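Xyloglucan-specific endo-beta-1,4-glucanase BoGH9A (Bacteroides ovatus, PDB 6DHT) cleaves internal beta-1,4-glucosidic linkages in the backbone of xyloglucans, releasing xyloglucan oligosaccharides. Local coordinates at residues Y175-G180 with P373-T378; K263-A268 with T336-E341. One frame throughout, in Å; residues are numbered along the deposited sequence.

Interaction 1 (Y175-G180 with P373-T378). With CA (calcium ion), chain C.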
loop_
_atom_site.group_PDB
_atom_site.type_symbol
_atom_site.label_atom_id
_atom_site.label_comp_id
_atom_site.label_asym_id
_atom_site.label_seq_id
_atom_site.Cartn_x
_atom_site.Cartn_y
_atom_site.Cartn_z
ATOM N N TYR A 175 -0.963 -6.204 -13.636
ATOM C CA TYR A 175 0.292 -6.910 -13.410
ATOM C C TYR A 175 0.162 -7.889 -12.247
ATOM O O TYR A 175 -0.259 -7.496 -11.148
ATOM C CB TYR A 175 1.386 -5.921 -13.059
ATOM C CG TYR A 175 1.589 -4.760 -14.035
ATOM C CD1 TYR A 175 0.722 -3.669 -14.037
ATOM C CD2 TYR A 175 2.674 -4.718 -14.926
ATOM C CE1 TYR A 175 0.904 -2.577 -14.889
ATOM C CE2 TYR A 175 2.856 -3.638 -15.787
ATOM C CZ TYR A 175 1.977 -2.569 -15.766
ATOM O OH TYR A 175 2.171 -1.476 -16.616
ATOM N N ILE A 176 0.537 -9.145 -12.449
ATOM C CA ILE A 176 0.374 -10.166 -11.422
ATOM C C ILE A 176 1.291 -9.944 -10.208
ATOM O O ILE A 176 0.868 -10.099 -9.053
ATOM C CB ILE A 176 0.616 -11.575 -12.026
ATOM C CG1 ILE A 176 -0.549 -12.008 -12.928
ATOM C CG2 ILE A 176 0.784 -12.604 -10.910
ATOM C CD1 ILE A 176 -1.873 -12.247 -12.213
ATOM N N VAL A 177 2.535 -9.564 -10.435
ATOM C CA VAL A 177 3.457 -9.359 -9.325
ATOM C C VAL A 177 2.923 -8.269 -8.416
ATOM O O VAL A 177 2.780 -8.462 -7.183
ATOM C CB VAL A 177 4.871 -9.052 -9.823
ATOM C CG1 VAL A 177 5.749 -8.467 -8.732
ATOM C CG2 VAL A 177 5.496 -10.323 -10.390
ATOM N N ASN A 178 2.604 -7.118 -8.991
ATOM C CA ASN A 178 2.245 -5.994 -8.155
ATOM C C ASN A 178 0.886 -6.197 -7.503
ATOM O O ASN A 178 0.705 -5.861 -6.322
ATOM C CB ASN A 178 2.248 -4.713 -8.971
ATOM C CG ASN A 178 2.376 -3.499 -8.104
ATOM O OD1 ASN A 178 3.193 -3.478 -7.185
ATOM N ND2 ASN A 178 1.543 -2.505 -8.350
ATOM N N SER A 179 -0.082 -6.758 -8.211
ATOM C CA SER A 179 -1.398 -6.892 -7.603
ATOM C C SER A 179 -1.434 -8.040 -6.585
ATOM O O SER A 179 -2.122 -7.919 -5.580
ATOM C CB SER A 179 -2.510 -6.977 -8.651
ATOM O OG SER A 179 -2.453 -8.170 -9.382
ATOM N N GLY A 180 -0.677 -9.103 -6.830
ATOM C CA GLY A 180 -0.542 -10.192 -5.893
ATOM C C GLY A 180 0.096 -9.726 -4.605
ATOM O O GLY A 180 -0.385 -10.050 -3.517
ATOM N N PRO A 373 8.224 -4.627 3.698
ATOM C CA PRO A 373 7.652 -5.187 2.471
ATOM C C PRO A 373 7.747 -4.241 1.271
ATOM O O PRO A 373 7.712 -3.020 1.438
ATOM C CB PRO A 373 6.191 -5.473 2.875
ATOM C CG PRO A 373 5.907 -4.498 3.966
ATOM C CD PRO A 373 7.204 -4.387 4.733
ATOM N N GLY A 374 7.870 -4.831 0.091
ATOM C CA GLY A 374 7.764 -4.131 -1.178
ATOM C C GLY A 374 7.444 -5.127 -2.263
ATOM O O GLY A 374 7.605 -6.329 -2.077
ATOM N N TRP A 375 6.995 -4.637 -3.416
ATOM C CA TRP A 375 6.508 -5.538 -4.449
ATOM C C TRP A 375 7.511 -6.618 -4.866
ATOM O O TRP A 375 7.121 -7.723 -5.201
ATOM C CB TRP A 375 5.969 -4.782 -5.669
ATOM C CG TRP A 375 6.977 -3.975 -6.458
ATOM C CD1 TRP A 375 7.167 -2.635 -6.384
ATOM C CD2 TRP A 375 7.915 -4.465 -7.440
ATOM N NE1 TRP A 375 8.156 -2.245 -7.276
ATOM C CE2 TRP A 375 8.630 -3.354 -7.925
ATOM C CE3 TRP A 375 8.206 -5.728 -7.956
ATOM C CZ2 TRP A 375 9.632 -3.472 -8.905
ATOM C CZ3 TRP A 375 9.204 -5.846 -8.932
ATOM C CH2 TRP A 375 9.899 -4.723 -9.384
ATOM N N GLY A 376 8.796 -6.280 -4.832
ATOM C CA GLY A 376 9.838 -7.199 -5.260
ATOM C C GLY A 376 10.575 -7.851 -4.108
ATOM O O GLY A 376 11.494 -8.644 -4.312
ATOM N N ASN A 377 10.165 -7.515 -2.894
ATOM C CA ASN A 377 10.787 -8.037 -1.684
ATOM C C ASN A 377 9.714 -8.473 -0.707
ATOM O O ASN A 377 9.271 -7.704 0.164
ATOM C CB ASN A 377 11.700 -7.019 -1.018
ATOM C CG ASN A 377 12.330 -7.570 0.287
ATOM O OD1 ASN A 377 12.233 -8.787 0.617
ATOM N ND2 ASN A 377 12.966 -6.674 1.038
ATOM N N THR A 378 9.315 -9.730 -0.846
ATOM C CA THR A 378 8.151 -10.242 -0.137
ATOM C C THR A 378 8.533 -11.012 1.127
ATOM O O THR A 378 7.688 -11.689 1.717
ATOM C CB THR A 378 7.293 -11.124 -1.046
ATOM O OG1 THR A 378 8.055 -12.247 -1.518
ATOM C CG2 THR A 378 6.816 -10.338 -2.250
HETATM CA CA CA C . 12.158 -10.824 -4.942
HETATM O O HOH W 1 14.189 -9.427 -4.931
#
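A type I beta turn, Gly374 to Asn377, presents Trp375 to Val177 and Asn178 at the start of helix 176-192, within the helical (alpha/alpha)6 barrel of the family 9 glycoside hydrolases. From Val177 it is CG1 that reaches across, lying 3.8 Å from CE3 of the Trp375 benzene ring; with CG1 anti to the backbone N (chi1 164°) this methyl is carried forward to the loop. A branched, apolar residue suits this place because it offers the indole a surface that asks for no polar partner. Asn178 comes in at about a right angle to the tryptophan, its amide plane turned 88° from the indole plane. Its OD1 approaches Trp375 CB at 3.4 Å, near the root of the ring system. Tryptophan suits the turn because its broad side chain can take both the methyl at CE3 and the amide oxygen beside CB. The other end of the amide is satisfied by two acceptors, Asp168 OD1 and Asn552 OD1, which receive bonds from ND2 and so fix which way the group is turned. The indole is only partly buried, and the side chain of Asn178 lies about 8 Å from those of Asp171 and Glu548, the predicted nucleophile and proton donor, so the contact is near the active site and Trp375 may border the cleft. The turn also binds calcium through Gly376 O, at 2.4 Å. Around the contact, helix 265-281 touches Val177 through Thr266 and Asp270, helix 551-567 meets Asn178 and Trp375, and strand 174-175 leads into helix 176-192.

Interaction 2 (K263-A268 with T336-E341). With CA (calcium ion), chain C.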
loop_
_atom_site.group_PDB
_atom_site.type_symbol
_atom_site.label_atom_id
_atom_site.label_comp_id
_atom_site.label_asym_id
_atom_site.label_seq_id
_atom_site.Cartn_x
_atom_site.Cartn_y
_atom_site.Cartn_z
ATOM N N LYS A 263 5.294 -15.985 -19.091
ATOM C CA LYS A 263 5.211 -16.500 -17.725
ATOM C C LYS A 263 6.496 -16.193 -16.962
ATOM O O LYS A 263 7.585 -16.276 -17.518
ATOM C CB LYS A 263 4.984 -18.012 -17.768
ATOM C CG LYS A 263 3.659 -18.435 -18.354
ATOM C CD LYS A 263 3.677 -19.934 -18.658
ATOM C CE LYS A 263 2.352 -20.416 -19.199
ATOM N NZ LYS A 263 2.522 -21.650 -20.038
ATOM N N SER A 264 6.385 -15.831 -15.680
ATOM C CA SER A 264 7.577 -15.556 -14.873
ATOM C C SER A 264 7.494 -16.294 -13.541
ATOM O O SER A 264 6.409 -16.620 -13.074
ATOM C CB SER A 264 7.743 -14.066 -14.624
ATOM O OG SER A 264 6.708 -13.592 -13.775
ATOM N N VAL A 265 8.654 -16.552 -12.952
ATOM C CA VAL A 265 8.722 -17.290 -11.701
ATOM C C VAL A 265 8.127 -16.448 -10.575
ATOM O O VAL A 265 7.428 -16.978 -9.711
ATOM C CB VAL A 265 10.177 -17.712 -11.381
ATOM C CG1 VAL A 265 11.085 -16.517 -11.179
ATOM C CG2 VAL A 265 10.216 -18.644 -10.208
ATOM N N THR A 266 8.358 -15.140 -10.629
ATOM C CA THR A 266 7.838 -14.242 -9.593
ATOM C C THR A 266 6.313 -14.098 -9.704
ATOM O O THR A 266 5.607 -14.097 -8.701
ATOM C CB THR A 266 8.522 -12.891 -9.667
ATOM O OG1 THR A 266 8.548 -12.457 -11.032
ATOM C CG2 THR A 266 9.934 -12.994 -9.144
ATOM N N ALA A 267 5.785 -14.005 -10.913
ATOM C CA ALA A 267 4.333 -14.027 -11.075
ATOM C C ALA A 267 3.718 -15.294 -10.508
ATOM O O ALA A 267 2.700 -15.262 -9.803
ATOM C CB ALA A 267 3.947 -13.850 -12.540
ATOM N N ALA A 268 4.319 -16.432 -10.844
ATOM C CA ALA A 268 3.818 -17.697 -10.375
ATOM C C ALA A 268 3.834 -17.771 -8.850
ATOM O O ALA A 268 2.882 -18.240 -8.250
ATOM C CB ALA A 268 4.629 -18.835 -10.966
ATOM N N THR A 336 15.536 -10.485 -10.388
ATOM C CA THR A 336 16.357 -11.693 -10.547
ATOM C C THR A 336 16.617 -12.404 -9.222
ATOM O O THR A 336 17.442 -13.317 -9.148
ATOM C CB THR A 336 17.714 -11.376 -11.212
ATOM O OG1 THR A 336 18.416 -10.395 -10.441
ATOM C CG2 THR A 336 17.504 -10.863 -12.614
ATOM N N HIS A 337 15.892 -11.992 -8.185
ATOM C CA HIS A 337 16.026 -12.572 -6.849
ATOM C C HIS A 337 14.662 -13.069 -6.392
ATOM O O HIS A 337 13.850 -12.298 -5.878
ATOM C CB HIS A 337 16.587 -11.552 -5.860
ATOM C CG HIS A 337 17.980 -11.099 -6.172
ATOM N ND1 HIS A 337 18.247 -10.012 -6.975
ATOM C CD2 HIS A 337 19.183 -11.583 -5.782
ATOM C CE1 HIS A 337 19.556 -9.845 -7.068
ATOM N NE2 HIS A 337 20.146 -10.787 -6.355
ATOM N N ALA A 338 14.426 -14.360 -6.574
ATOM C CA ALA A 338 13.133 -14.967 -6.280
ATOM C C ALA A 338 13.073 -15.689 -4.921
ATOM O O ALA A 338 12.052 -16.296 -4.579
ATOM C CB ALA A 338 12.750 -15.922 -7.399
ATOM N N ASP A 339 14.151 -15.639 -4.145
ATOM C CA ASP A 339 14.160 -16.367 -2.867
ATOM C C ASP A 339 13.024 -15.908 -1.959
ATOM O O ASP A 339 12.379 -16.731 -1.292
ATOM C CB ASP A 339 15.485 -16.182 -2.115
ATOM C CG ASP A 339 16.616 -17.048 -2.670
ATOM O OD1 ASP A 339 16.362 -17.893 -3.553
ATOM O OD2 ASP A 339 17.762 -16.887 -2.197
ATOM N N ASP A 340 12.788 -14.597 -1.933
ATOM C CA ASP A 340 11.765 -14.043 -1.036
ATOM C C ASP A 340 10.352 -14.440 -1.444
ATOM O O ASP A 340 9.493 -14.686 -0.589
ATOM C CB ASP A 340 11.887 -12.520 -0.918
ATOM C CG ASP A 340 11.981 -11.817 -2.268
ATOM O OD1 ASP A 340 13.024 -11.944 -2.950
ATOM O OD2 ASP A 340 11.027 -11.098 -2.649
ATOM N N GLU A 341 10.104 -14.545 -2.748
ATOM C CA GLU A 341 8.816 -14.994 -3.245
ATOM C C GLU A 341 8.649 -16.502 -2.945
ATOM O O GLU A 341 7.564 -16.954 -2.600
ATOM C CB GLU A 341 8.668 -14.688 -4.749
ATOM C CG GLU A 341 8.485 -13.189 -5.099
ATOM C CD GLU A 341 9.776 -12.391 -5.140
ATOM O OE1 GLU A 341 10.871 -12.973 -4.972
ATOM O OE2 GLU A 341 9.709 -11.152 -5.337
HETATM CA CA CA C . 12.158 -10.824 -4.942
HETATM O O HOH W 1 14.189 -9.427 -4.931
#
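Thr266 lays its methyl CG2 against the carboxylate of Glu341, 4.1 Å from CD, the two side chains running obliquely to one another. Next to this, Val265 CG1 meets the methyl CB of Ala338 at 4.2 Å, an apolar contact in which a small residue lets the loop lie close to the neighbouring helix. Both carboxylate oxygens of Glu341 face the calcium, OE1 and OE2 each at 2.5 Å, and a bend at chi2 (81°) swings the group round to the ion. Asp340 is likewise bidentate, with OD1 at 2.4 Å and OD2 at 2.6 Å from the calcium, while His337 contributes its backbone O rather than its ring. Asp335 OD2, Gly376 O and water 1 bring the coordinating oxygens to eight. The acidic oxygens crowd together here, their mutual repulsion probably offset by the metal, and Asp340 OD2 also accepts from Thr378 N. Further out, Ser264 is the N-cap of helix 265-281: its OG accepts from Ala267 N at 3.0 Å and is bonded to His238 ND1 as well, which probably steadies the first turn, where Val265 and Thr266 lie. The contact thus joins that turn to the start of helix 339-353 and the loop leading into it, with helix 292-309 touching Val265 and helix 176-192 meeting Thr266 and Ala267.

Overall arrangement
Both contacts are buried and feed one calcium site, with centres about 10 Å apart. Interaction 2 lies within the chain loop closed by interaction 1 and supplies carboxylates from the start of helix 339-353 and a carbonyl from the loop before it; interaction 1 adds a single backbone carbonyl from its turn. Loop 373-378 and helix 339-353 therefore meet at the calcium, while helices 176-192 and 265-281, which carry the other two segments, are neighbours. Their chemistry follows their place: interaction 1, nearer the chain centre and the predicted catalytic residues, rests on a partly exposed indole, whereas interaction 2, farther out, packs small apolar groups beside calcium-binding carboxylates.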